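Local coordinates for protein RNA silencing suppressor p19 (Carnation Italian ringspot virus, PDB 6BJV) that suppresses RNA silencing in the plant host by binding short interfering RNAs as a homodimer and selecting them by duplex length, like a molecular caliper, at residues F30-E35 and R72-D77; G58-W63 and S113-G118. One frame throughout, in Å; residues are numbered along the deposited sequence.

Contact 1: F30-E35 and R72-D77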
loop_
_atom_site.group_PDB
_atom_site.type_symbol
_atom_site.label_atom_id
_atom_site.label_comp_id
_atom_site.label_asym_id
_atom_site.label_seq_id
_atom_site.Cartn_x
_atom_site.Cartn_y
_atom_site.Cartn_z
ATOM N N PHE A 30 7.443 -1.736 17.374
ATOM C CA PHE A 30 8.643 -1.016 16.978
ATOM C C PHE A 30 9.745 -1.192 18.015
ATOM O O PHE A 30 9.483 -1.333 19.212
ATOM C CB PHE A 30 8.346 0.474 16.799
ATOM C CG PHE A 30 7.411 0.777 15.665
ATOM C CD1 PHE A 30 7.839 0.676 14.352
ATOM C CD2 PHE A 30 6.108 1.177 15.911
ATOM C CE1 PHE A 30 6.982 0.960 13.305
ATOM C CE2 PHE A 30 5.248 1.460 14.868
ATOM C CZ PHE A 30 5.686 1.353 13.563
ATOM N N LYS A 31 10.990 -1.175 17.539
ATOM C CA LYS A 31 12.160 -1.262 18.402
ATOM C C LYS A 31 12.894 0.064 18.541
ATOM O O LYS A 31 13.869 0.139 19.297
ATOM C CB LYS A 31 13.129 -2.328 17.877
ATOM C CG LYS A 31 12.524 -3.719 17.761
ATOM C CD LYS A 31 13.574 -4.765 17.411
ATOM C CE LYS A 31 14.406 -5.164 18.623
ATOM N NZ LYS A 31 13.608 -5.921 19.630
ATOM N N LEU A 32 12.464 1.107 17.831
ATOM C CA LEU A 32 13.098 2.410 17.919
ATOM C C LEU A 32 12.118 3.434 18.480
ATOM O O LEU A 32 10.918 3.358 18.193
ATOM C CB LEU A 32 13.591 2.883 16.545
ATOM C CG LEU A 32 14.651 2.017 15.861
ATOM C CD1 LEU A 32 14.987 2.584 14.490
ATOM C CD2 LEU A 32 15.905 1.908 16.714
ATOM N N PRO A 33 12.583 4.397 19.274
ATOM C CA PRO A 33 11.671 5.422 19.793
ATOM C C PRO A 33 11.203 6.355 18.686
ATOM O O PRO A 33 11.688 6.330 17.553
ATOM C CB PRO A 33 12.512 6.175 20.833
ATOM C CG PRO A 33 13.734 5.344 21.043
ATOM C CD PRO A 33 13.952 4.599 19.773
ATOM N N ASP A 34 10.238 7.199 19.040
ATOM C CA ASP A 34 9.708 8.181 18.108
ATOM C C ASP A 34 10.660 9.366 17.993
ATOM O O ASP A 34 11.277 9.783 18.978
ATOM C CB ASP A 34 8.328 8.653 18.565
ATOM C CG ASP A 34 7.717 9.666 17.620
ATOM O OD1 ASP A 34 7.288 9.269 16.517
ATOM O OD2 ASP A 34 7.655 10.859 17.983
ATOM N N GLU A 35 10.780 9.903 16.777
ATOM C CA GLU A 35 11.670 11.025 16.499
ATOM C C GLU A 35 10.923 12.153 15.793
ATOM O O GLU A 35 11.499 12.857 14.961
ATOM C CB GLU A 35 12.869 10.574 15.662
ATOM C CG GLU A 35 13.711 9.484 16.314
ATOM C CD GLU A 35 14.746 8.893 15.370
ATOM O OE1 GLU A 35 14.593 9.045 14.139
ATOM O OE2 GLU A 35 15.716 8.275 15.861
ATOM N N ARG A 72 5.252 5.600 14.201
ATOM C CA ARG A 72 6.608 6.078 14.420
ATOM C C ARG A 72 6.980 7.070 13.329
ATOM O O ARG A 72 6.543 6.950 12.182
ATOM C CB ARG A 72 7.629 4.930 14.424
ATOM C CG ARG A 72 7.754 4.188 15.739
ATOM C CD ARG A 72 8.332 5.074 16.826
ATOM N NE ARG A 72 8.559 4.338 18.065
ATOM C CZ ARG A 72 7.591 3.938 18.883
ATOM N NH1 ARG A 72 6.320 4.193 18.591
ATOM N NH2 ARG A 72 7.892 3.276 19.991
ATOM N N TYR A 73 7.796 8.054 13.703
ATOM C CA TYR A 73 8.427 8.968 12.757
ATOM C C TYR A 73 9.926 8.920 13.015
ATOM O O TYR A 73 10.389 9.357 14.073
ATOM C CB TYR A 73 7.892 10.393 12.903
ATOM C CG TYR A 73 8.377 11.337 11.824
ATOM C CD1 TYR A 73 9.683 11.813 11.825
ATOM C CD2 TYR A 73 7.530 11.754 10.807
ATOM C CE1 TYR A 73 10.130 12.674 10.840
ATOM C CE2 TYR A 73 7.968 12.616 9.820
ATOM C CZ TYR A 73 9.269 13.073 9.842
ATOM O OH TYR A 73 9.711 13.930 8.862
ATOM N N LEU A 74 10.678 8.388 12.058
ATOM C CA LEU A 74 12.119 8.245 12.181
ATOM C C LEU A 74 12.820 9.189 11.215
ATOM O O LEU A 74 12.304 9.500 10.138
ATOM C CB LEU A 74 12.554 6.805 11.902
ATOM C CG LEU A 74 11.872 5.738 12.760
ATOM C CD1 LEU A 74 12.192 4.354 12.234
ATOM C CD2 LEU A 74 12.286 5.864 14.218
ATOM N N ARG A 75 14.005 9.642 11.613
ATOM C CA ARG A 75 14.800 10.521 10.770
ATOM C C ARG A 75 15.589 9.694 9.765
ATOM O O ARG A 75 16.108 8.623 10.092
ATOM C CB ARG A 75 15.743 11.367 11.626
ATOM C CG ARG A 75 15.066 11.999 12.836
ATOM C CD ARG A 75 15.176 13.512 12.832
ATOM N NE ARG A 75 14.375 14.107 13.899
ATOM C CZ ARG A 75 14.477 15.368 14.308
ATOM N NH1 ARG A 75 15.357 16.190 13.750
ATOM N NH2 ARG A 75 13.699 15.808 15.287
ATOM N N TYR A 76 15.671 10.192 8.535
ATOM C CA TYR A 76 16.288 9.438 7.450
ATOM C C TYR A 76 16.920 10.412 6.469
ATOM O O TYR A 76 16.216 11.232 5.874
ATOM C CB TYR A 76 15.253 8.556 6.752
ATOM C CG TYR A 76 15.794 7.754 5.591
ATOM C CD1 TYR A 76 16.848 6.866 5.765
ATOM C CD2 TYR A 76 15.239 7.871 4.326
ATOM C CE1 TYR A 76 17.341 6.130 4.708
ATOM C CE2 TYR A 76 15.721 7.137 3.264
ATOM C CZ TYR A 76 16.771 6.265 3.460
ATOM O OH TYR A 76 17.261 5.532 2.406
ATOM N N ASP A 77 18.239 10.314 6.301
ATOM C CA ASP A 77 18.992 11.196 5.416
ATOM C C ASP A 77 19.519 10.466 4.183
ATOM O O ASP A 77 20.388 10.991 3.482
ATOM C CB ASP A 77 20.139 11.856 6.184
ATOM C CG ASP A 77 20.997 10.855 6.930
ATOM O OD1 ASP A 77 21.354 9.814 6.340
ATOM O OD2 ASP A 77 21.310 11.106 8.113
#

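Contact 2: G58-W63 and S113-G118. With nucleotides of chain C; nucleotides of chain D.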
loop_
_atom_site.group_PDB
_atom_site.type_symbol
_atom_site.label_atom_id
_atom_site.label_comp_id
_atom_site.label_asym_id
_atom_site.label_seq_id
_atom_site.Cartn_x
_atom_site.Cartn_y
_atom_site.Cartn_z
ATOM N N GLY A 58 12.442 13.022 7.397
ATOM C CA GLY A 58 12.272 11.635 7.778
ATOM C C GLY A 58 11.070 11.033 7.090
ATOM O O GLY A 58 10.625 11.519 6.049
ATOM N N PHE A 59 10.548 9.962 7.686
ATOM C CA PHE A 59 9.374 9.282 7.162
ATOM C C PHE A 59 8.483 8.853 8.318
ATOM O O PHE A 59 8.911 8.794 9.474
ATOM C CB PHE A 59 9.756 8.067 6.303
ATOM C CG PHE A 59 10.359 6.933 7.083
ATOM C CD1 PHE A 59 11.725 6.882 7.307
ATOM C CD2 PHE A 59 9.565 5.914 7.579
ATOM C CE1 PHE A 59 12.286 5.840 8.019
ATOM C CE2 PHE A 59 10.120 4.868 8.292
ATOM C CZ PHE A 59 11.482 4.831 8.513
ATOM N N LYS A 60 7.233 8.549 7.985
ATOM C CA LYS A 60 6.220 8.163 8.957
ATOM C C LYS A 60 5.719 6.769 8.612
ATOM O O LYS A 60 5.427 6.485 7.446
ATOM C CB LYS A 60 5.062 9.165 8.961
ATOM C CG LYS A 60 3.988 8.892 10.000
ATOM C CD LYS A 60 2.997 10.045 10.071
ATOM C CE LYS A 60 2.006 9.864 11.206
ATOM N NZ LYS A 60 1.174 11.079 11.411
ATOM N N GLU A 61 5.632 5.902 9.618
ATOM C CA GLU A 61 5.172 4.536 9.418
ATOM C C GLU A 61 4.264 4.133 10.571
ATOM O O GLU A 61 4.358 4.674 11.676
ATOM C CB GLU A 61 6.344 3.549 9.297
ATOM C CG GLU A 61 7.251 3.478 10.517
ATOM C CD GLU A 61 8.310 2.396 10.390
ATOM O OE1 GLU A 61 8.299 1.665 9.375
ATOM O OE2 GLU A 61 9.151 2.273 11.307
ATOM N N SER A 62 3.380 3.174 10.302
ATOM C CA SER A 62 2.396 2.747 11.286
ATOM C C SER A 62 2.136 1.255 11.143
ATOM O O SER A 62 2.246 0.689 10.054
ATOM C CB SER A 62 1.084 3.525 11.132
ATOM O OG SER A 62 0.459 3.235 9.895
ATOM N N TRP A 63 1.791 0.626 12.264
ATOM C CA TRP A 63 1.366 -0.767 12.300
ATOM C C TRP A 63 -0.007 -0.839 12.949
ATOM O O TRP A 63 -0.196 -0.347 14.068
ATOM C CB TRP A 63 2.355 -1.638 13.078
ATOM C CG TRP A 63 3.383 -2.308 12.222
ATOM C CD1 TRP A 63 4.697 -1.960 12.093
ATOM C CD2 TRP A 63 3.185 -3.448 11.377
ATOM N NE1 TRP A 63 5.329 -2.814 11.220
ATOM C CE2 TRP A 63 4.422 -3.737 10.768
ATOM C CE3 TRP A 63 2.082 -4.253 11.078
ATOM C CZ2 TRP A 63 4.587 -4.793 9.875
ATOM C CZ3 TRP A 63 2.247 -5.302 10.191
ATOM C CH2 TRP A 63 3.489 -5.562 9.601
ATOM N N SER A 113 1.758 0.772 7.063
ATOM C CA SER A 113 1.788 1.948 6.209
ATOM C C SER A 113 3.092 2.705 6.414
ATOM O O SER A 113 3.688 2.675 7.495
ATOM C CB SER A 113 0.602 2.877 6.492
ATOM O OG SER A 113 0.596 3.982 5.603
ATOM N N ILE A 114 3.531 3.382 5.354
ATOM C CA ILE A 114 4.720 4.223 5.417
ATOM C C ILE A 114 4.623 5.308 4.352
ATOM O O ILE A 114 4.354 5.020 3.180
ATOM C CB ILE A 114 6.004 3.388 5.247
ATOM C CG1 ILE A 114 7.233 4.301 5.221
ATOM C CG2 ILE A 114 5.929 2.539 3.981
ATOM C CD1 ILE A 114 8.559 3.564 5.279
ATOM N N ARG A 115 4.843 6.560 4.748
ATOM C CA ARG A 115 4.816 7.695 3.835
ATOM C C ARG A 115 6.216 8.284 3.725
ATOM O O ARG A 115 6.870 8.538 4.741
ATOM C CB ARG A 115 3.826 8.762 4.313
ATOM C CG ARG A 115 3.846 10.041 3.490
ATOM C CD ARG A 115 2.763 11.011 3.927
ATOM N NE ARG A 115 2.859 11.351 5.344
ATOM C CZ ARG A 115 1.989 12.122 5.992
ATOM N NH1 ARG A 115 0.946 12.634 5.355
ATOM N NH2 ARG A 115 2.161 12.380 7.281
ATOM N N PHE A 116 6.669 8.500 2.491
ATOM C CA PHE A 116 8.002 9.043 2.250
ATOM C C PHE A 116 7.986 9.794 0.928
ATOM O O PHE A 116 7.618 9.226 -0.103
ATOM C CB PHE A 116 9.050 7.929 2.230
ATOM C CG PHE A 116 10.467 8.425 2.132
ATOM C CD1 PHE A 116 11.010 9.212 3.132
ATOM C CD2 PHE A 116 11.261 8.087 1.048
ATOM C CE1 PHE A 116 12.314 9.664 3.049
ATOM C CE2 PHE A 116 12.565 8.534 0.960
ATOM C CZ PHE A 116 13.092 9.323 1.964
ATOM N N ARG A 117 8.386 11.065 0.963
ATOM C CA ARG A 117 8.443 11.898 -0.238
ATOM C C ARG A 117 7.075 11.992 -0.911
ATOM O O ARG A 117 6.957 11.899 -2.136
ATOM C CB ARG A 117 9.489 11.371 -1.222
ATOM C CG ARG A 117 10.927 11.558 -0.779
ATOM C CD ARG A 117 11.878 11.124 -1.879
ATOM N NE ARG A 117 13.254 11.527 -1.612
ATOM C CZ ARG A 117 14.264 11.337 -2.457
ATOM N NH1 ARG A 117 14.055 10.750 -3.628
ATOM N NH2 ARG A 117 15.484 11.739 -2.129
ATOM N N GLY A 118 6.032 12.175 -0.105
ATOM C CA GLY A 118 4.686 12.302 -0.630
ATOM C C GLY A 118 4.172 11.031 -1.276
ATOM O O GLY A 118 3.158 11.056 -1.979
ATOM P P C C 12 -1.286 8.910 4.363
ATOM O OP1 C C 12 0.164 9.219 4.437
ATOM O OP2 C C 12 -2.191 9.385 5.442
ATOM O "O5'" C C 12 -1.837 9.438 2.964
ATOM C "C5'" C C 12 -1.282 8.962 1.747
ATOM C "C4'" C C 12 -2.075 9.415 0.546
ATOM O "O4'" C C 12 -3.373 8.760 0.527
ATOM C "C3'" C C 12 -2.412 10.894 0.486
ATOM O "O3'" C C 12 -1.333 11.696 0.042
ATOM C "C2'" C C 12 -3.616 10.913 -0.442
ATOM O "O2'" C C 12 -3.219 10.789 -1.801
ATOM C "C1'" C C 12 -4.341 9.638 -0.012
ATOM N N1 C C 12 -5.358 9.912 1.027
ATOM C C2 C C 12 -6.627 10.332 0.627
ATOM O O2 C C 12 -6.859 10.450 -0.585
ATOM N N3 C C 12 -7.565 10.593 1.565
ATOM C C4 C C 12 -7.271 10.451 2.858
ATOM N N4 C C 12 -8.227 10.719 3.751
ATOM C C5 C C 12 -5.981 10.030 3.297
ATOM C C6 C C 12 -5.064 9.777 2.355
ATOM P P G D 2 2.905 13.898 12.467
ATOM O OP1 G D 2 2.908 12.455 12.812
ATOM O OP2 G D 2 2.151 14.361 11.274
ATOM O "O5'" G D 2 2.373 14.691 13.741
ATOM C "C5'" G D 2 2.934 14.461 15.025
ATOM C "C4'" G D 2 2.241 15.277 16.086
ATOM O "O4'" G D 2 2.531 16.688 15.896
ATOM C "C3'" G D 2 0.724 15.218 16.089
ATOM O "O3'" G D 2 0.210 14.044 16.690
ATOM C "C2'" G D 2 0.350 16.501 16.817
ATOM O "O2'" G D 2 0.514 16.367 18.221
ATOM C "C1'" G D 2 1.414 17.461 16.288
ATOM N N9 G D 2 0.933 18.229 15.126
ATOM C C8 G D 2 1.249 18.043 13.801
ATOM N N7 G D 2 0.652 18.890 13.009
ATOM C C5 G D 2 -0.106 19.682 13.862
ATOM C C6 G D 2 -0.965 20.775 13.583
ATOM O O6 G D 2 -1.241 21.277 12.486
ATOM N N1 G D 2 -1.533 21.286 14.747
ATOM C C2 G D 2 -1.302 20.810 16.015
ATOM N N2 G D 2 -1.940 21.434 17.014
ATOM N N3 G D 2 -0.501 19.793 16.288
ATOM C C4 G D 2 0.057 19.283 15.172
ATOM P P C C 11 -3.071 5.485 8.820
ATOM O OP1 C C 11 -1.669 5.621 9.283
ATOM O OP2 C C 11 -4.137 6.300 9.454
ATOM O "O5'" C C 11 -3.089 5.773 7.256
ATOM C "C5'" C C 11 -2.228 5.058 6.385
ATOM C "C4'" C C 11 -2.591 5.268 4.937
ATOM O "O4'" C C 11 -3.908 4.725 4.657
ATOM C "C3'" C C 11 -2.694 6.709 4.474
ATOM O "O3'" C C 11 -1.436 7.316 4.253
ATOM C "C2'" C C 11 -3.546 6.582 3.220
ATOM O "O2'" C C 11 -2.777 6.117 2.121
ATOM C "C1'" C C 11 -4.525 5.483 3.634
ATOM N N1 C C 11 -5.801 6.040 4.137
ATOM C C2 C C 11 -6.750 6.443 3.194
ATOM O O2 C C 11 -6.484 6.317 1.989
ATOM N N3 C C 11 -7.928 6.956 3.614
ATOM C C4 C C 11 -8.175 7.075 4.919
ATOM N N4 C C 11 -9.353 7.586 5.284
ATOM C C5 C C 11 -7.224 6.675 5.904
ATOM C C6 C C 11 -6.060 6.168 5.474
#

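Contact 1: F30-E35 and R72-D77
Arg-72 lays its CG over one face of the Phe-30 ring, 3.5 Å from the ring centroid, in a CH-pi contact. The chain bends at chi2 (-66°), and beyond that bend the guanidinium comes back over the Phe-30 CB, its plane about 31° from the ring. NE points its N-H at the carbonyl of Leu-32. The bond from Arg-72 NE to Leu-32 O is 2.6 Å long and lies in the carbonyl plane. NH2 of the same arginine forms a salt bridge with Glu-17.

Asp-34 turns its carboxylate toward the strand because CG stands anti to the backbone N (chi1 -179°). Its OD1 accepts a hydrogen bond from Tyr-73 N at 3.1 Å and also meets Arg-18 in a salt bridge. OD2 is held by Ser-36. The next bond is backbone to backbone, from Glu-35 N to Tyr-73 O (2.8 Å).

The Glu-35 side chain then runs extended beyond CG. Its OE1 accepts a nearly straight hydrogen bond from Arg-75 N at 2.7 Å. The carboxylate does not pair with the Arg-75 guanidinium, which forms its salt bridge with Glu-41. Arg-75 NE makes a weak bond to Glu-35 O. Beside these polar groups, Leu-32 CB packs on Leu-74 CD2 at 4.0 Å.

The segment 30-35 is not a regular strand, yet it follows the outermost strand 68-75 of this chain's sheet. Two carboxylates accept backbone N-H groups of that strand, and an arginine takes up a loop carbonyl. The chemistry implies a loop fixed largely by side-chain-to-backbone bonds.

Contact 2: G58-W63 and S113-G118
Phe-59 sets its ring against the end of Ile-114, with Phe-59 CD2 3.4 Å from Ile-114 CD1. With CG between the backbone N and the carbonyl carbon (chi1 69°), ring atoms CD2 and CE2 both reach that methyl. Phe-59 CB also meets Phe-116 CD1 at 3.6 Å, and the edge of the Phe-116 ring faces the Gly-58 carbonyl.

The strands are antiparallel. Lys-60 with Arg-115 and Ser-62 with Ser-113 are hydrogen-bonded pairs; Glu-61 with Ile-114 is the non-hydrogen-bonded pair between them.

Lys-60, Ser-62, Ser-113 and Arg-115 share the face that meets the siRNA. Lys-60 is fully extended, and its NZ bonds OP1 of G2 of chain D at 2.6 Å. Arg-115 runs extended as far as CD, which lies 3.2 Å from OP1 of C12 of chain C. A bend at chi3 (57°) then turns the guanidinium, its edge toward OP2 of G2. The two cations thus line the phosphate-binding face. Ser-113 OG lies against C5' of the C11 sugar of chain C, at 3.1 Å.

Glu-61 points to the other face, where Tyr-112 and Ser-89 bind its carboxylate. On that face, helix 130-144 packs on Phe-59 and Ile-114 through Lys-141, and on Phe-116 through Leu-144. Strands 68-75 and 119-126 flank the pair in the sheet.

How the contacts relate
From the N terminus, the chain leaves helix 7-16 and enters loop 30-35. It passes helix 39-45 and runs along strand 58-65 before turning back as strand 68-75. There contact 1 closes the first loop. Contact 2 opens inside that loop, at 58-63, and closes well beyond it at 113-118, after helices 80-87 and 92-99. The two loops therefore cross rather than nest. Backbone bonds between strands 58-65 and 68-75 join the contacts directly, including Arg-72 N to Glu-61 O at 2.8 Å. Contact 1 ties the N-terminal loop to an outermost strand of this chain's sheet. Contact 2 joins the two central strands, linking the earlier hairpin to the later one.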